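PDB 3DFZ: precorrin-2 dehydrogenase from Bacillus megaterium, which catalyses the NAD+-dependent dehydrogenation of precorrin-2 to sirohydrochlorin, a precursor in both siroheme and anaerobic adenosylcobalamin biosynthesis. Local coordinates for residues 182-192 with 214-222. Residues are numbered along the deposited sequence; the frame is centred on the assembly and turned at random.
Sequences LIHRLNVSKSR and EFLQQIEKY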
ATOM      1  N   LEU B 182     -23.163  -0.374 -15.982  1.00 13.59           N
ATOM      2  CA  LEU B 182     -23.984  -0.323 -17.191  1.00 15.60           C
ATOM      3  C   LEU B 182     -23.197  -0.535 -18.480  1.00 13.96           C
ATOM      4  O   LEU B 182     -23.735  -1.046 -19.443  1.00 17.39           O
ATOM      5  CB  LEU B 182     -24.810   0.968 -17.264  1.00 15.45           C
ATOM      6  CG  LEU B 182     -25.935   1.149 -16.231  1.00 20.44           C
ATOM      7  CD1 LEU B 182     -26.654   2.476 -16.417  1.00 21.77           C
ATOM      8  CD2 LEU B 182     -26.928  -0.029 -16.276  1.00 28.25           C
ATOM      9  N   ILE B 183     -21.931  -0.140 -18.491  1.00 10.34           N
ATOM     10  CA  ILE B 183     -21.090  -0.231 -19.691  1.00  9.96           C
ATOM     11  C   ILE B 183     -20.540  -1.655 -19.884  1.00 13.90           C
ATOM     12  O   ILE B 183     -20.366  -2.109 -21.011  1.00 15.94           O
ATOM     13  CB  ILE B 183     -19.963   0.870 -19.674  1.00  6.56           C
ATOM     14  CG1 ILE B 183     -20.603   2.262 -19.861  1.00  4.33           C
ATOM     15  CG2 ILE B 183     -18.876   0.589 -20.714  1.00  7.82           C
ATOM     16  CD1 ILE B 183     -19.742   3.455 -19.490  1.00  0.94           C
ATOM     17  N   HIS B 184     -20.287  -2.339 -18.769  1.00 16.15           N
ATOM     18  CA  HIS B 184     -19.768  -3.708 -18.748  1.00 21.94           C
ATOM     19  C   HIS B 184     -20.717  -4.716 -19.415  1.00 27.02           C
ATOM     20  O   HIS B 184     -20.271  -5.687 -20.034  1.00 31.80           O
ATOM     21  CB  HIS B 184     -19.483  -4.122 -17.298  1.00 24.17           C
ATOM     22  CG  HIS B 184     -19.011  -5.536 -17.142  1.00 31.97           C
ATOM     23  ND1 HIS B 184     -17.686  -5.898 -17.278  1.00 35.95           N
ATOM     24  CD2 HIS B 184     -19.684  -6.673 -16.844  1.00 38.53           C
ATOM     25  CE1 HIS B 184     -17.565  -7.200 -17.081  1.00 43.86           C
ATOM     26  NE2 HIS B 184     -18.762  -7.694 -16.817  1.00 45.85           N
ATOM     27  N   ARG B 185     -22.019  -4.477 -19.298  1.00 27.55           N
ATOM     28  CA  ARG B 185     -23.019  -5.402 -19.817  1.00 34.18           C
ATOM     29  C   ARG B 185     -23.759  -4.805 -21.033  1.00 33.70           C
ATOM     30  O   ARG B 185     -24.911  -5.153 -21.332  1.00 39.32           O
ATOM     31  CB  ARG B 185     -23.993  -5.827 -18.696  1.00 39.08           C
ATOM     32  CG  ARG B 185     -23.358  -5.994 -17.316  1.00 39.06           C
ATOM     33  CD  ARG B 185     -24.332  -6.556 -16.306  1.00 46.97           C
ATOM     34  NE  ARG B 185     -24.178  -8.003 -16.194  1.00 56.00           N
ATOM     35  CZ  ARG B 185     -23.583  -8.629 -15.176  1.00 60.00           C
ATOM     36  NH1 ARG B 185     -23.098  -7.944 -14.141  1.00 55.29           N
ATOM     37  NH2 ARG B 185     -23.478  -9.956 -15.194  1.00 69.47           N
ATOM     38  N   LEU B 186     -23.080  -3.902 -21.728  1.00 28.57           N
ATOM     39  CA  LEU B 186     -23.522  -3.410 -23.028  1.00 29.07           C
ATOM     40  C   LEU B 186     -23.084  -4.375 -24.127  1.00 33.22           C
ATOM     41  O   LEU B 186     -21.980  -4.923 -24.093  1.00 33.25           O
ATOM     42  CB  LEU B 186     -22.937  -2.022 -23.303  1.00 23.37           C
ATOM     43  CG  LEU B 186     -23.832  -0.774 -23.243  1.00 22.19           C
ATOM     44  CD1 LEU B 186     -25.113  -0.953 -22.426  1.00 25.10           C
ATOM     45  CD2 LEU B 186     -23.022   0.448 -22.776  1.00 16.22           C
ATOM     46  N   ASN B 187     -23.957  -4.585 -25.103  1.00 37.92           N
ATOM     47  CA  ASN B 187     -23.626  -5.459 -26.215  1.00 42.86           C
ATOM     48  C   ASN B 187     -23.035  -4.627 -27.347  1.00 40.47           C
ATOM     49  O   ASN B 187     -23.581  -4.537 -28.453  1.00 44.23           O
ATOM     50  CB  ASN B 187     -24.830  -6.315 -26.619  1.00 51.24           C
ATOM     51  CG  ASN B 187     -25.242  -7.296 -25.509  1.00 55.92           C
ATOM     52  OD1 ASN B 187     -24.481  -8.202 -25.153  1.00 57.91           O
ATOM     53  ND2 ASN B 187     -26.442  -7.105 -24.954  1.00 59.10           N
ATOM     54  N   VAL B 188     -21.904  -4.011 -27.009  1.00 35.29           N
ATOM     55  CA  VAL B 188     -21.156  -3.110 -27.864  1.00 33.51           C
ATOM     56  C   VAL B 188     -19.681  -3.522 -27.713  1.00 34.10           C
ATOM     57  O   VAL B 188     -19.334  -4.236 -26.771  1.00 34.49           O
ATOM     58  CB  VAL B 188     -21.437  -1.630 -27.446  1.00 28.46           C
ATOM     59  CG1 VAL B 188     -20.400  -1.106 -26.443  1.00 23.87           C
ATOM     60  CG2 VAL B 188     -21.551  -0.723 -28.661  1.00 30.18           C
ATOM     61  N   SER B 189     -18.824  -3.088 -28.633  1.00 35.89           N
ATOM     62  CA  SER B 189     -17.416  -3.519 -28.669  1.00 39.55           C
ATOM     63  C   SER B 189     -16.572  -3.085 -27.470  1.00 36.73           C
ATOM     64  O   SER B 189     -16.928  -2.147 -26.749  1.00 31.18           O
ATOM     65  CB  SER B 189     -16.744  -3.040 -29.961  1.00 43.73           C
ATOM     66  OG  SER B 189     -16.988  -1.663 -30.216  1.00 40.38           O
ATOM     67  N   LYS B 190     -15.449  -3.775 -27.274  1.00 41.97           N
ATOM     68  CA  LYS B 190     -14.467  -3.441 -26.234  1.00 41.92           C
ATOM     69  C   LYS B 190     -13.931  -2.009 -26.384  1.00 39.87           C
ATOM     70  O   LYS B 190     -13.742  -1.291 -25.392  1.00 36.37           O
ATOM     71  CB  LYS B 190     -13.303  -4.457 -26.239  1.00 51.13           C
ATOM     72  CG  LYS B 190     -11.916  -3.878 -25.880  1.00 55.87           C
ATOM     73  CD  LYS B 190     -11.555  -4.070 -24.401  1.00 56.25           C
ATOM     74  CE  LYS B 190     -10.957  -2.795 -23.788  1.00 54.04           C
ATOM     75  NZ  LYS B 190     -12.038  -1.886 -23.263  1.00 43.09           N
ATOM     76  N   SER B 191     -13.682  -1.606 -27.626  1.00 43.02           N
ATOM     77  CA  SER B 191     -13.135  -0.292 -27.898  1.00 43.17           C
ATOM     78  C   SER B 191     -14.190   0.785 -27.686  1.00 35.50           C
ATOM     79  O   SER B 191     -13.851   1.918 -27.348  1.00 34.60           O
ATOM     80  CB  SER B 191     -12.565  -0.230 -29.316  1.00 50.85           C
ATOM     81  OG  SER B 191     -12.413   1.114 -29.733  1.00 51.45           O
ATOM     82  N   ARG B 192     -15.458   0.446 -27.909  1.00 31.53           N
ATOM     83  CA  ARG B 192     -16.542   1.373 -27.580  1.00 25.87           C
ATOM     84  C   ARG B 192     -16.671   1.550 -26.060  1.00 20.53           C
ATOM     85  O   ARG B 192     -16.870   2.665 -25.592  1.00 17.82           O
ATOM     86  CB  ARG B 192     -17.883   0.949 -28.204  1.00 25.64           C
ATOM     87  CG  ARG B 192     -18.272   1.728 -29.464  1.00 29.15           C
ATOM     88  CD  ARG B 192     -19.100   2.988 -29.145  1.00 27.48           C
ATOM     89  NE  ARG B 192     -18.339   4.019 -28.421  1.00 26.22           N
ATOM     90  CZ  ARG B 192     -18.818   5.212 -28.062  1.00 25.18           C
ATOM     91  NH1 ARG B 192     -20.067   5.560 -28.355  1.00 26.44           N
ATOM     92  NH2 ARG B 192     -18.040   6.067 -27.416  1.00 24.76           N
ATOM     93  N   GLU B 214     -27.678  12.913 -18.162  1.00 12.01           N
ATOM     94  CA  GLU B 214     -27.801  12.757 -19.618  1.00 13.09           C
ATOM     95  C   GLU B 214     -26.905  11.655 -20.192  1.00 13.61           C
ATOM     96  O   GLU B 214     -27.237  11.087 -21.223  1.00 14.77           O
ATOM     97  CB  GLU B 214     -27.510  14.079 -20.344  1.00 13.18           C
ATOM     98  CG  GLU B 214     -28.466  15.190 -19.987  1.00 13.39           C
ATOM     99  CD  GLU B 214     -28.301  16.457 -20.813  1.00 14.80           C
ATOM    100  OE1 GLU B 214     -27.210  16.713 -21.422  1.00 14.69           O
ATOM    101  OE2 GLU B 214     -29.301  17.201 -20.849  1.00 15.62           O
ATOM    102  N   PHE B 215     -25.759  11.406 -19.557  1.00 13.00           N
ATOM    103  CA  PHE B 215     -24.874  10.318 -19.967  1.00 14.06           C
ATOM    104  C   PHE B 215     -25.449   8.955 -19.575  1.00 15.02           C
ATOM    105  O   PHE B 215     -25.384   8.006 -20.367  1.00 16.17           O
ATOM    106  CB  PHE B 215     -23.475  10.448 -19.367  1.00 13.10           C
ATOM    107  CG  PHE B 215     -22.539   9.369 -19.823  1.00 13.85           C
ATOM    108  CD1 PHE B 215     -21.945   9.435 -21.090  1.00 14.99           C
ATOM    109  CD2 PHE B 215     -22.285   8.257 -19.017  1.00 13.39           C
ATOM    110  CE1 PHE B 215     -21.084   8.413 -21.526  1.00 16.06           C
ATOM    111  CE2 PHE B 215     -21.443   7.250 -19.442  1.00 14.32           C
ATOM    112  CZ  PHE B 215     -20.842   7.321 -20.704  1.00 15.74           C
ATOM    113  N   LEU B 216     -26.016   8.872 -18.364  1.00  1.92           N
ATOM    114  CA  LEU B 216     -26.732   7.672 -17.913  1.00  5.29           C
ATOM    115  C   LEU B 216     -27.849   7.318 -18.882  1.00  8.88           C
ATOM    116  O   LEU B 216     -27.967   6.157 -19.271  1.00 10.95           O
ATOM    117  CB  LEU B 216     -27.314   7.834 -16.494  1.00  7.48           C
ATOM    118  CG  LEU B 216     -26.280   7.925 -15.379  1.00  5.83           C
ATOM    119  CD1 LEU B 216     -26.889   8.490 -14.098  1.00  9.08           C
ATOM    120  CD2 LEU B 216     -25.593   6.554 -15.141  1.00  8.27           C
ATOM    121  N   GLN B 217     -28.653   8.319 -19.264  1.00 10.84           N
ATOM    122  CA  GLN B 217     -29.729   8.142 -20.237  1.00 15.79           C
ATOM    123  C   GLN B 217     -29.183   7.662 -21.582  1.00 15.10           C
ATOM    124  O   GLN B 217     -29.797   6.837 -22.248  1.00 18.55           O
ATOM    125  CB  GLN B 217     -30.489   9.464 -20.473  1.00 19.54           C
ATOM    126  CG  GLN B 217     -31.229  10.056 -19.269  1.00 24.67           C
ATOM    127  CD  GLN B 217     -32.061  11.294 -19.645  1.00 32.00           C
ATOM    128  OE1 GLN B 217     -33.098  11.178 -20.317  1.00 39.21           O
ATOM    129  NE2 GLN B 217     -31.597  12.483 -19.225  1.00 30.62           N
ATOM    130  N   GLN B 218     -28.041   8.211 -21.985  1.00 12.41           N
ATOM    131  CA  GLN B 218     -27.417   7.886 -23.260  1.00 14.27           C
ATOM    132  C   GLN B 218     -26.995   6.416 -23.373  1.00 14.83           C
ATOM    133  O   GLN B 218     -27.271   5.762 -24.379  1.00 18.30           O
ATOM    134  CB  GLN B 218     -26.223   8.800 -23.506  1.00 13.38           C
ATOM    135  CG  GLN B 218     -25.260   8.304 -24.570  1.00 16.88           C
ATOM    136  CD  GLN B 218     -24.092   9.228 -24.750  1.00 18.93           C
ATOM    137  OE1 GLN B 218     -24.125  10.374 -24.286  1.00 16.94           O
ATOM    138  NE2 GLN B 218     -23.046   8.747 -25.445  1.00 23.42           N
ATOM    139  N   ILE B 219     -26.329   5.909 -22.338  1.00 12.81           N
ATOM    140  CA  ILE B 219     -25.875   4.514 -22.318  1.00 15.27           C
ATOM    141  C   ILE B 219     -27.013   3.521 -22.076  1.00 18.41           C
ATOM    142  O   ILE B 219     -26.782   2.322 -21.944  1.00 21.61           O
ATOM    143  CB  ILE B 219     -24.674   4.284 -21.348  1.00 14.20           C
ATOM    144  CG1 ILE B 219     -25.042   4.611 -19.891  1.00 11.58           C
ATOM    145  CG2 ILE B 219     -23.460   5.062 -21.842  1.00 14.10           C
ATOM    146  CD1 ILE B 219     -23.921   4.349 -18.866  1.00 10.97           C
ATOM    147  N   GLU B 220     -28.245   4.023 -22.050  1.00 19.83           N
ATOM    148  CA  GLU B 220     -29.424   3.165 -21.932  1.00 24.95           C
ATOM    149  C   GLU B 220     -29.802   2.572 -23.283  1.00 28.62           C
ATOM    150  O   GLU B 220     -30.087   1.383 -23.370  1.00 32.38           O
ATOM    151  CB  GLU B 220     -30.598   3.935 -21.318  1.00 27.37           C
ATOM    152  CG  GLU B 220     -30.457   4.169 -19.807  1.00 27.14           C
ATOM    153  CD  GLU B 220     -30.886   2.958 -18.979  1.00 33.97           C
ATOM    154  OE1 GLU B 220     -32.030   2.449 -19.185  1.00 40.65           O
ATOM    155  OE2 GLU B 220     -30.076   2.525 -18.124  1.00 33.12           O
ATOM    156  N   LYS B 221     -29.765   3.413 -24.323  1.00 28.85           N
ATOM    157  CA  LYS B 221     -30.047   3.052 -25.726  1.00 33.60           C
ATOM    158  C   LYS B 221     -29.272   1.834 -26.281  1.00 35.65           C
ATOM    159  O   LYS B 221     -29.762   1.122 -27.170  1.00 40.54           O
ATOM    160  CB  LYS B 221     -29.776   4.279 -26.613  1.00 34.43           C
ATOM    161  CG  LYS B 221     -29.800   4.041 -28.124  1.00 40.71           C
ATOM    162  CD  LYS B 221     -31.102   4.516 -28.783  1.00 46.80           C
ATOM    163  CE  LYS B 221     -30.865   4.719 -30.280  1.00 53.87           C
ATOM    164  NZ  LYS B 221     -31.909   5.531 -30.945  1.00 61.24           N
ATOM    165  N   TYR B 222     -28.065   1.611 -25.769  1.00 33.32           N
ATOM    166  CA  TYR B 222     -27.205   0.518 -26.238  1.00 37.28           C
ATOM    167  C   TYR B 222     -27.600  -0.848 -25.637  1.00 40.00           C
ATOM    168  O   TYR B 222     -28.405  -0.935 -24.695  1.00 38.97           O
ATOM    169  CB  TYR B 222     -25.734   0.833 -25.932  1.00 36.36           C
ATOM    170  CG  TYR B 222     -25.259   2.198 -26.392  1.00 35.51           C
ATOM    171  CD1 TYR B 222     -25.799   3.365 -25.849  1.00 30.86           C
ATOM    172  CD2 TYR B 222     -24.250   2.322 -27.357  1.00 41.63           C
ATOM    173  CE1 TYR B 222     -25.370   4.622 -26.264  1.00 31.48           C
ATOM    174  CE2 TYR B 222     -23.799   3.581 -27.775  1.00 42.85           C
ATOM    175  CZ  TYR B 222     -24.369   4.729 -27.219  1.00 37.44           C
ATOM    176  OH  TYR B 222     -23.957   5.983 -27.618  1.00 39.57           O
TER
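L186 and V188, which both touch Y222, turn their carbonyl oxygens to NZ of K193; this ammonium is also weakly held by the carbonyl O of I183, so one lysine of helix 190-199 ties down the loop after helix 168-184. Across the contact the evidence is for apolar packing. CD1 of I219 reaches CB of L182 at 3.8 Å and CG1 of I183 at 4.0 Å; the I219 side chain crosses both at about a right angle. With chi1 at 62°, CG1 of I219 lies between its own N and carbonyl carbon, which sends the CD1 methyl toward the last turn of helix 168-184. Beside it, I183 CD1 meets the edge of the F215 ring, 4.2 Å from CE2, while F215 also packs on F175 and L196. Near the last modelled residue, L186 CG lies against Y222 CB at 3.7 Å, and V188 CG2 comes to the ring edge, 4.3 Å from CD2. R192 NH1 stays 4.0 Å from Y222 OH, too far for a hydrogen bond. The 442 Å² interface thus joins three C-terminal helices chiefly through dispersion, with burial at I183, F215 and I219 and an exposed margin at Y222, while the K193 bonds shape the loop.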